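Local coordinates for protein enoyl-CoA hydratase (PDB 3OC7) that probably catalyses the reversible hydration of 2-enoyl-CoA thioesters in fatty acid metabolism, as a trimeric member of the crotonase family, at residues Ala12-Thr17 against Pro54-Val59; Ala99-Ile104 against Pro152-Leu157; Ala168-Leu173 against Ala180-Glu185. All coordinates share one frame; numbering follows the deposited sequence.

Contact 1 (Ala12-Thr17 against Pro54-Val59); sequences AGPAAT and PAVRVV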
loop_
_atom_site.group_PDB
_atom_site.type_symbol
_atom_site.label_atom_id
_atom_site.label_comp_id
_atom_site.label_asym_id
_atom_site.label_seq_id
_atom_site.Cartn_x
_atom_site.Cartn_y
_atom_site.Cartn_z
ATOM N N ALA A 12 -16.745 -29.361 -10.054
ATOM C CA ALA A 12 -16.115 -30.059 -11.189
ATOM C C ALA A 12 -14.615 -30.287 -10.935
ATOM O O ALA A 12 -13.849 -29.328 -10.756
ATOM C CB ALA A 12 -16.339 -29.296 -12.500
ATOM N N GLY A 13 -14.201 -31.553 -10.890
ATOM C CA GLY A 13 -12.809 -31.935 -10.610
ATOM C C GLY A 13 -11.981 -32.189 -11.866
ATOM O O GLY A 13 -12.483 -31.989 -12.976
ATOM N N PRO A 14 -10.706 -32.616 -11.695
ATOM C CA PRO A 14 -9.743 -32.838 -12.793
ATOM C C PRO A 14 -10.248 -33.658 -13.994
ATOM O O PRO A 14 -9.941 -33.308 -15.136
ATOM C CB PRO A 14 -8.561 -33.516 -12.087
ATOM C CG PRO A 14 -8.581 -32.895 -10.723
ATOM C CD PRO A 14 -10.049 -32.738 -10.377
ATOM N N ALA A 15 -11.040 -34.698 -13.744
ATOM C CA ALA A 15 -11.586 -35.540 -14.826
ATOM C C ALA A 15 -12.582 -34.809 -15.748
ATOM O O ALA A 15 -12.802 -35.232 -16.893
ATOM C CB ALA A 15 -12.209 -36.815 -14.253
ATOM N N ALA A 16 -13.161 -33.714 -15.251
ATOM C CA ALA A 16 -14.091 -32.874 -16.017
ATOM C C ALA A 16 -13.454 -31.580 -16.532
ATOM O O ALA A 16 -13.850 -31.066 -17.582
ATOM C CB ALA A 16 -15.333 -32.560 -15.194
ATOM N N THR A 17 -12.491 -31.044 -15.780
ATOM C CA THR A 17 -11.800 -29.815 -16.176
ATOM C C THR A 17 -10.644 -30.044 -17.160
ATOM O O THR A 17 -10.295 -29.138 -17.921
ATOM C CB THR A 17 -11.263 -29.017 -14.952
ATOM O OG1 THR A 17 -10.278 -29.789 -14.256
ATOM C CG2 THR A 17 -12.395 -28.631 -14.001
ATOM N N PRO A 54 -5.280 -35.126 -4.143
ATOM C CA PRO A 54 -3.865 -34.804 -4.427
ATOM C C PRO A 54 -3.582 -34.307 -5.857
ATOM O O PRO A 54 -2.540 -33.689 -6.086
ATOM C CB PRO A 54 -3.134 -36.139 -4.186
ATOM C CG PRO A 54 -4.083 -36.989 -3.431
ATOM C CD PRO A 54 -5.464 -36.552 -3.808
ATOM N N ALA A 55 -4.484 -34.585 -6.797
ATOM C CA ALA A 55 -4.360 -34.107 -8.186
ATOM C C ALA A 55 -4.719 -32.612 -8.411
ATOM O O ALA A 55 -4.445 -32.061 -9.483
ATOM C CB ALA A 55 -5.175 -35.003 -9.131
ATOM N N VAL A 56 -5.360 -31.987 -7.419
ATOM C CA VAL A 56 -5.731 -30.565 -7.496
ATOM C C VAL A 56 -4.617 -29.664 -6.937
ATOM O O VAL A 56 -4.159 -29.867 -5.791
ATOM C CB VAL A 56 -7.089 -30.303 -6.760
ATOM C CG1 VAL A 56 -7.464 -28.800 -6.792
ATOM C CG2 VAL A 56 -8.220 -31.134 -7.373
ATOM N N ARG A 57 -4.183 -28.685 -7.749
ATOM C CA ARG A 57 -3.191 -27.665 -7.322
ATOM C C ARG A 57 -3.711 -26.197 -7.280
ATOM O O ARG A 57 -3.026 -25.304 -6.755
ATOM C CB ARG A 57 -1.861 -27.805 -8.105
ATOM C CG ARG A 57 -1.091 -29.112 -7.764
ATOM C CD ARG A 57 0.352 -29.177 -8.296
ATOM N NE ARG A 57 0.478 -29.051 -9.750
ATOM C CZ ARG A 57 0.227 -30.023 -10.632
ATOM N NH1 ARG A 57 -0.192 -31.217 -10.225
ATOM N NH2 ARG A 57 0.380 -29.791 -11.929
ATOM N N VAL A 58 -4.936 -25.967 -7.773
ATOM C CA VAL A 58 -5.552 -24.637 -7.812
ATOM C C VAL A 58 -7.088 -24.759 -7.892
ATOM O O VAL A 58 -7.595 -25.755 -8.466
ATOM C CB VAL A 58 -4.963 -23.783 -8.993
ATOM C CG1 VAL A 58 -5.241 -24.432 -10.351
ATOM C CG2 VAL A 58 -5.470 -22.328 -8.978
ATOM N N VAL A 59 -7.809 -23.785 -7.312
ATOM C CA VAL A 59 -9.287 -23.662 -7.406
ATOM C C VAL A 59 -9.746 -22.406 -8.156
ATOM O O VAL A 59 -9.164 -21.325 -7.947
ATOM C CB VAL A 59 -9.900 -23.572 -5.966
ATOM C CG1 VAL A 59 -11.421 -23.265 -5.986
ATOM C CG2 VAL A 59 -9.635 -24.845 -5.181
#

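Contact 2 (Ala99-Ile104 against Pro152-Leu157); sequences ALMRAI and PAIISL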
loop_
_atom_site.group_PDB
_atom_site.type_symbol
_atom_site.label_atom_id
_atom_site.label_comp_id
_atom_site.label_asym_id
_atom_site.label_seq_id
_atom_site.Cartn_x
_atom_site.Cartn_y
_atom_site.Cartn_z
ATOM N N ALA A 99 -16.044 -16.568 8.972
ATOM C CA ALA A 99 -15.547 -17.951 8.897
ATOM C C ALA A 99 -15.370 -18.485 7.461
ATOM O O ALA A 99 -14.429 -19.252 7.189
ATOM C CB ALA A 99 -16.448 -18.884 9.721
ATOM N N LEU A 100 -16.254 -18.061 6.553
ATOM C CA LEU A 100 -16.133 -18.414 5.138
ATOM C C LEU A 100 -14.917 -17.752 4.494
ATOM O O LEU A 100 -14.147 -18.419 3.787
ATOM C CB LEU A 100 -17.437 -18.118 4.364
ATOM C CG LEU A 100 -17.411 -18.374 2.844
ATOM C CD1 LEU A 100 -17.120 -19.855 2.523
ATOM C CD2 LEU A 100 -18.744 -17.907 2.238
ATOM N N MET A 101 -14.754 -16.455 4.724
ATOM C CA MET A 101 -13.547 -15.757 4.246
ATOM C C MET A 101 -12.259 -16.385 4.781
ATOM O O MET A 101 -11.290 -16.605 4.026
ATOM C CB MET A 101 -13.605 -14.256 4.598
ATOM C CG MET A 101 -14.735 -13.454 3.881
ATOM S SD MET A 101 -14.588 -11.653 4.139
ATOM C CE MET A 101 -14.656 -11.571 5.954
ATOM N N ARG A 102 -12.250 -16.710 6.071
ATOM C CA ARG A 102 -11.085 -17.335 6.717
ATOM C C ARG A 102 -10.722 -18.732 6.130
ATOM O O ARG A 102 -9.528 -19.054 5.992
ATOM C CB ARG A 102 -11.244 -17.388 8.258
ATOM C CG ARG A 102 -9.939 -17.744 8.997
ATOM C CD ARG A 102 -9.957 -17.522 10.526
ATOM N NE ARG A 102 -8.595 -17.680 11.063
ATOM C CZ ARG A 102 -8.090 -17.042 12.112
ATOM N NH1 ARG A 102 -8.823 -16.173 12.817
ATOM N NH2 ARG A 102 -6.830 -17.290 12.471
ATOM N N ALA A 103 -11.734 -19.530 5.766
ATOM C CA ALA A 103 -11.515 -20.841 5.116
ATOM C C ALA A 103 -10.776 -20.696 3.769
ATOM O O ALA A 103 -9.857 -21.468 3.457
ATOM C CB ALA A 103 -12.836 -21.614 4.929
ATOM N N ILE A 104 -11.161 -19.680 2.981
ATOM C CA ILE A 104 -10.494 -19.395 1.694
ATOM C C ILE A 104 -9.025 -18.974 1.960
ATOM O O ILE A 104 -8.085 -19.498 1.336
ATOM C CB ILE A 104 -11.266 -18.294 0.871
ATOM C CG1 ILE A 104 -12.649 -18.800 0.421
ATOM C CG2 ILE A 104 -10.427 -17.804 -0.340
ATOM C CD1 ILE A 104 -13.555 -17.711 -0.110
ATOM N N PRO A 152 -19.510 -0.941 5.902
ATOM C CA PRO A 152 -18.880 -2.201 5.445
ATOM C C PRO A 152 -17.934 -2.852 6.493
ATOM O O PRO A 152 -16.723 -3.007 6.245
ATOM C CB PRO A 152 -18.138 -1.784 4.153
ATOM C CG PRO A 152 -18.407 -0.281 3.945
ATOM C CD PRO A 152 -18.929 0.250 5.247
ATOM N N ALA A 153 -18.485 -3.251 7.647
ATOM C CA ALA A 153 -17.688 -3.705 8.789
ATOM C C ALA A 153 -16.929 -5.041 8.601
ATOM O O ALA A 153 -15.687 -5.050 8.548
ATOM C CB ALA A 153 -18.535 -3.684 10.099
ATOM N N ILE A 154 -17.667 -6.147 8.493
ATOM C CA ILE A 154 -17.062 -7.479 8.331
ATOM C C ILE A 154 -16.165 -7.600 7.085
ATOM O O ILE A 154 -15.076 -8.222 7.159
ATOM C CB ILE A 154 -18.130 -8.606 8.333
ATOM C CG1 ILE A 154 -18.618 -8.837 9.773
ATOM C CG2 ILE A 154 -17.584 -9.909 7.624
ATOM C CD1 ILE A 154 -17.632 -9.617 10.689
ATOM N N ILE A 155 -16.590 -7.012 5.962
ATOM C CA ILE A 155 -15.805 -7.142 4.719
ATOM C C ILE A 155 -14.450 -6.382 4.752
ATOM O O ILE A 155 -13.556 -6.661 3.936
ATOM C CB ILE A 155 -16.621 -6.814 3.440
ATOM C CG1 ILE A 155 -17.055 -5.346 3.399
ATOM C CG2 ILE A 155 -17.837 -7.759 3.284
ATOM C CD1 ILE A 155 -17.892 -4.985 2.172
ATOM N N SER A 156 -14.310 -5.446 5.705
ATOM C CA SER A 156 -13.038 -4.730 5.963
ATOM C C SER A 156 -11.851 -5.669 6.271
ATOM O O SER A 156 -10.686 -5.318 6.010
ATOM C CB SER A 156 -13.193 -3.663 7.074
ATOM O OG SER A 156 -14.011 -2.558 6.672
ATOM N N LEU A 157 -12.149 -6.861 6.804
ATOM C CA LEU A 157 -11.127 -7.883 7.115
ATOM C C LEU A 157 -10.237 -8.282 5.904
ATOM O O LEU A 157 -9.039 -8.544 6.071
ATOM C CB LEU A 157 -11.771 -9.144 7.733
ATOM C CG LEU A 157 -12.366 -9.016 9.140
ATOM C CD1 LEU A 157 -13.224 -10.248 9.479
ATOM C CD2 LEU A 157 -11.272 -8.767 10.186
#

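Contact 3 (Ala168-Leu173 against Ala180-Glu185); sequences AARYYL and ARRAEE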
loop_
_atom_site.group_PDB
_atom_site.type_symbol
_atom_site.label_atom_id
_atom_site.label_comp_id
_atom_site.label_asym_id
_atom_site.label_seq_id
_atom_site.Cartn_x
_atom_site.Cartn_y
_atom_site.Cartn_z
ATOM N N ALA A 168 -10.058 3.238 -0.496
ATOM C CA ALA A 168 -10.963 2.737 0.541
ATOM C C ALA A 168 -11.778 3.901 1.137
ATOM O O ALA A 168 -13.024 3.832 1.222
ATOM C CB ALA A 168 -10.164 1.955 1.654
ATOM N N ALA A 169 -11.092 4.987 1.505
ATOM C CA ALA A 169 -11.770 6.165 2.091
ATOM C C ALA A 169 -12.774 6.819 1.116
ATOM O O ALA A 169 -13.901 7.155 1.512
ATOM C CB ALA A 169 -10.730 7.193 2.595
ATOM N N ARG A 170 -12.385 6.980 -0.147
ATOM C CA ARG A 170 -13.309 7.547 -1.153
ATOM C C ARG A 170 -14.584 6.694 -1.302
ATOM O O ARG A 170 -15.701 7.184 -1.055
ATOM C CB ARG A 170 -12.618 7.718 -2.526
ATOM C CG ARG A 170 -13.559 8.233 -3.642
ATOM C CD ARG A 170 -12.918 8.205 -5.032
ATOM N NE ARG A 170 -13.815 8.752 -6.065
ATOM C CZ ARG A 170 -13.403 9.124 -7.276
ATOM N NH1 ARG A 170 -12.117 9.026 -7.607
ATOM N NH2 ARG A 170 -14.273 9.601 -8.160
ATOM N N TYR A 171 -14.426 5.421 -1.671
ATOM C CA TYR A 171 -15.565 4.583 -2.072
ATOM C C TYR A 171 -16.483 4.153 -0.886
ATOM O O TYR A 171 -17.700 4.025 -1.076
ATOM C CB TYR A 171 -15.117 3.419 -3.012
ATOM C CG TYR A 171 -14.668 3.925 -4.392
ATOM C CD1 TYR A 171 -15.583 4.535 -5.259
ATOM C CD2 TYR A 171 -13.334 3.833 -4.812
ATOM C CE1 TYR A 171 -15.178 5.038 -6.516
ATOM C CE2 TYR A 171 -12.918 4.337 -6.091
ATOM C CZ TYR A 171 -13.860 4.931 -6.919
ATOM O OH TYR A 171 -13.471 5.422 -8.158
ATOM N N TYR A 172 -15.915 3.987 0.314
ATOM C CA TYR A 172 -16.694 3.797 1.575
ATOM C C TYR A 172 -17.642 4.994 1.882
ATOM O O TYR A 172 -18.744 4.804 2.435
ATOM C CB TYR A 172 -15.738 3.588 2.789
ATOM C CG TYR A 172 -15.217 2.152 3.090
ATOM C CD1 TYR A 172 -14.863 1.267 2.067
ATOM C CD2 TYR A 172 -14.994 1.724 4.418
ATOM C CE1 TYR A 172 -14.357 -0.022 2.349
ATOM C CE2 TYR A 172 -14.496 0.426 4.704
ATOM C CZ TYR A 172 -14.171 -0.430 3.666
ATOM O OH TYR A 172 -13.678 -1.707 3.961
ATOM N N LEU A 173 -17.212 6.217 1.536
ATOM C CA LEU A 173 -17.953 7.440 1.914
ATOM C C LEU A 173 -18.848 8.036 0.807
ATOM O O LEU A 173 -19.890 8.638 1.123
ATOM C CB LEU A 173 -16.986 8.499 2.487
ATOM C CG LEU A 173 -16.170 8.068 3.723
ATOM C CD1 LEU A 173 -15.100 9.098 4.082
ATOM C CD2 LEU A 173 -17.080 7.752 4.925
ATOM N N ALA A 180 -14.518 -2.561 -14.006
ATOM C CA ALA A 180 -13.352 -3.464 -13.856
ATOM C C ALA A 180 -11.980 -2.771 -13.929
ATOM O O ALA A 180 -11.075 -3.102 -13.150
ATOM C CB ALA A 180 -13.425 -4.625 -14.867
ATOM N N ARG A 181 -11.820 -1.839 -14.875
ATOM C CA ARG A 181 -10.586 -1.060 -15.014
ATOM C C ARG A 181 -10.245 -0.282 -13.721
ATOM O O ARG A 181 -9.085 -0.299 -13.239
ATOM C CB ARG A 181 -10.685 -0.138 -16.241
ATOM N N ARG A 182 -11.243 0.395 -13.147
ATOM C CA ARG A 182 -11.056 1.105 -11.863
ATOM C C ARG A 182 -10.757 0.120 -10.710
ATOM O O ARG A 182 -9.838 0.376 -9.894
ATOM C CB ARG A 182 -12.257 2.019 -11.542
ATOM C CG ARG A 182 -12.155 2.899 -10.256
ATOM C CD ARG A 182 -10.934 3.843 -10.165
ATOM N NE ARG A 182 -10.771 4.709 -11.331
ATOM C CZ ARG A 182 -11.392 5.873 -11.522
ATOM N NH1 ARG A 182 -12.264 6.349 -10.636
ATOM N NH2 ARG A 182 -11.151 6.564 -12.629
ATOM N N ALA A 183 -11.444 -1.028 -10.688
ATOM C CA ALA A 183 -11.180 -2.060 -9.677
ATOM C C ALA A 183 -9.702 -2.579 -9.705
ATOM O O ALA A 183 -9.089 -2.811 -8.641
ATOM C CB ALA A 183 -12.212 -3.212 -9.784
ATOM N N GLU A 184 -9.117 -2.716 -10.906
ATOM C CA GLU A 184 -7.707 -3.081 -11.041
ATOM C C GLU A 184 -6.783 -1.978 -10.498
ATOM O O GLU A 184 -5.857 -2.256 -9.731
ATOM C CB GLU A 184 -7.354 -3.425 -12.505
ATOM C CG GLU A 184 -5.874 -3.844 -12.739
ATOM C CD GLU A 184 -5.472 -3.958 -14.211
ATOM O OE1 GLU A 184 -6.237 -4.480 -15.049
ATOM O OE2 GLU A 184 -4.349 -3.504 -14.543
ATOM N N GLU A 185 -7.045 -0.729 -10.897
ATOM C CA GLU A 185 -6.256 0.434 -10.438
ATOM C C GLU A 185 -6.127 0.543 -8.904
ATOM O O GLU A 185 -5.024 0.868 -8.397
ATOM C CB GLU A 185 -6.821 1.760 -11.008
ATOM C CG GLU A 185 -6.609 1.984 -12.524
ATOM C CD GLU A 185 -7.468 3.105 -13.124
ATOM O OE1 GLU A 185 -8.062 3.911 -12.371
ATOM O OE2 GLU A 185 -7.550 3.182 -14.377
HETATM O O HOH W 1 -13.678 9.207 -11.126
#

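Contact 1 (Ala12-Thr17 against Pro54-Val59)
Pro14 sets the outer end of its ring against the side chain of Val56 and the methyl of Ala55. The apolar contact is small. Its shortest approach, Pro14 CG to Val56 CG2, is 3.8 Å, and Pro14 CD lies 3.9 Å from the same Val56 CG2, so a single methyl meets the CG-CD side of the ring. The two side chains cross at about a right angle. In Val56 the CG1 branch is anti to the backbone N (chi1 178°), which places CG2 beside that N and on the side of the proline. Ala55 adds a looser touch at the border, its CB 4.3 Å from Pro14 CG.

Hydrogen bonds hold each side separately. Gly13 stands at the N-cap position of the short helix 14-17, and its carbonyl O takes two backbone N-H groups, from Ala16 N at 2.9 Å and Thr17 N at 3.0 Å. Thr17 OG1 is hydrogen-bonded to Val21 O, while Val56 O receives Arg108 NH2. Val56 also packs on Ala22 of strand 21-26, and Pro14 on Asp53.

The chemistry between the segments is therefore purely apolar and lacks directional bonds: a proline in the first turn of a helix covers one methyl of the buried Val56, with Ala55 touching at the edge, and so joins the helical link between the antiparallel strands 9-12 and 21-26 to the loop that leads into strand 58-63.

Contact 2 (Ala99-Ile104 against Pro152-Leu157)
Met101 reaches from helix 86-106 with its terminal methyl to the turn that leads into helix 156-159, meeting Ile154 and Leu157. The tight part of the contact gathers at this one carbon. Met101 CE lies 3.6 Å from the carbonyl O of Ile154 and 3.8 Å from Ile154 CG2, with Leu157 CD1 following at 4.0 Å. The chain of the methionine runs straight out to SD and then bends at its last torsion (chi3 -58°), which turns CE to face Ile154 and Leu157 together. Ile154 presents its CG2 branch, which stands anti to the backbone N, rather than the longer CG1 arm. Phe230 of helix 212-245 closes in on this tight part, packing on both Met101 and Leu157, while Ile154 also touches Ala94 and Met97 of helix 86-106.

Away from CE the two segments stand well apart: the nearest CA atoms, those of Met101 and Leu157, are 8.7 Å from each other, and Ile155 leads the end of its side chain off in another direction. On the solvent side of the helix Ala99 is exposed and Arg102 partly so, and neither touches 152-157.

Behind the contact, the type I turn Ala153-Ser156 is closed by the Ser156 N to Ala153 O hydrogen bond of 3.2 Å. Ser156 OG reaches back to Pro152 O, just before the turn, at 2.8 Å, the hydroxyl lying 23° off the carbonyl plane. Buried and without charge at its centre, the contact joins helix 86-106 to the turn before helix 156-159 through one methyl, mainly by dispersion, with no directional bond between the segments.

Contact 3 (Ala168-Leu173 against Ala180-Glu185)
Arg182 brings its guanidinium from helix 180-186 to the phenol oxygen of Tyr171 on helix 165-174. Its CB points toward that helix, and CG, anti to the backbone N (chi1 -176°), carries the chain on toward Tyr171. CG comes within 3.5 Å of Tyr171 OH and CD within 3.6 Å, so the aliphatic part passes close by the hydroxyl. Bends at chi2 and chi3 then fold the arginine round this oxygen. NE turns back to its own helix, where it donates to Glu185 OE1 at 3.0 Å in a salt bridge; the N-H to acceptor angle is 141°, and the carboxylate is met on its syn side but well out of its plane, so the bond is bent. At the tip, NH1 lies 2.9 Å from Tyr171 OH, which sits at the edge of the guanidinium and in its plane, and water 1 approaches that edge in plane too.

Arg170 completes the group. The oxygen of Tyr171 stands above the centre of the Arg170 guanidinium, while Arg170 CD lies over one face of the tyrosine ring, toward the rim. The planes of the two guanidinium groups are 44° apart. Water 1 accepts from Arg170 NH2 and from Arg182 NH1, bridging the two helices.

Each cation has a carboxylate of its own: Glu185 for Arg182, Glu176 for Arg170. Phe178, from the short connection between the helices, meets the ring of Tyr171, and Arg170 also packs on Thr190 of the third subunit. Two arginines thus come near one another round a phenol oxygen, Arg170 NH1 and Arg182 NH1 4.0 Å apart, their like charges probably moderated by these acids and by the shared water.

In the fold
Along the chain the three contacts follow in series. Contact 1 lies at the edge of the mixed sheet, where strands 9-12, 21-26 and 58-63 adjoin; contact 2 is near the centre of the chain, its centre about 25 Å from that of contact 1. Contact 3 is on the opposite side of the chain's centre from contact 1, about 33 Å away between centres. Contacts 2 and 3, about 18 Å apart between centres, touch through Ser156 OG and Tyr172 OH (2.9 Å, probably a hydrogen bond); their helices 156-159 and 165-174 follow one another. Both border the third subunit, whereas contact 1 is near the second, so all three lie within reach of subunit interfaces of the trimer.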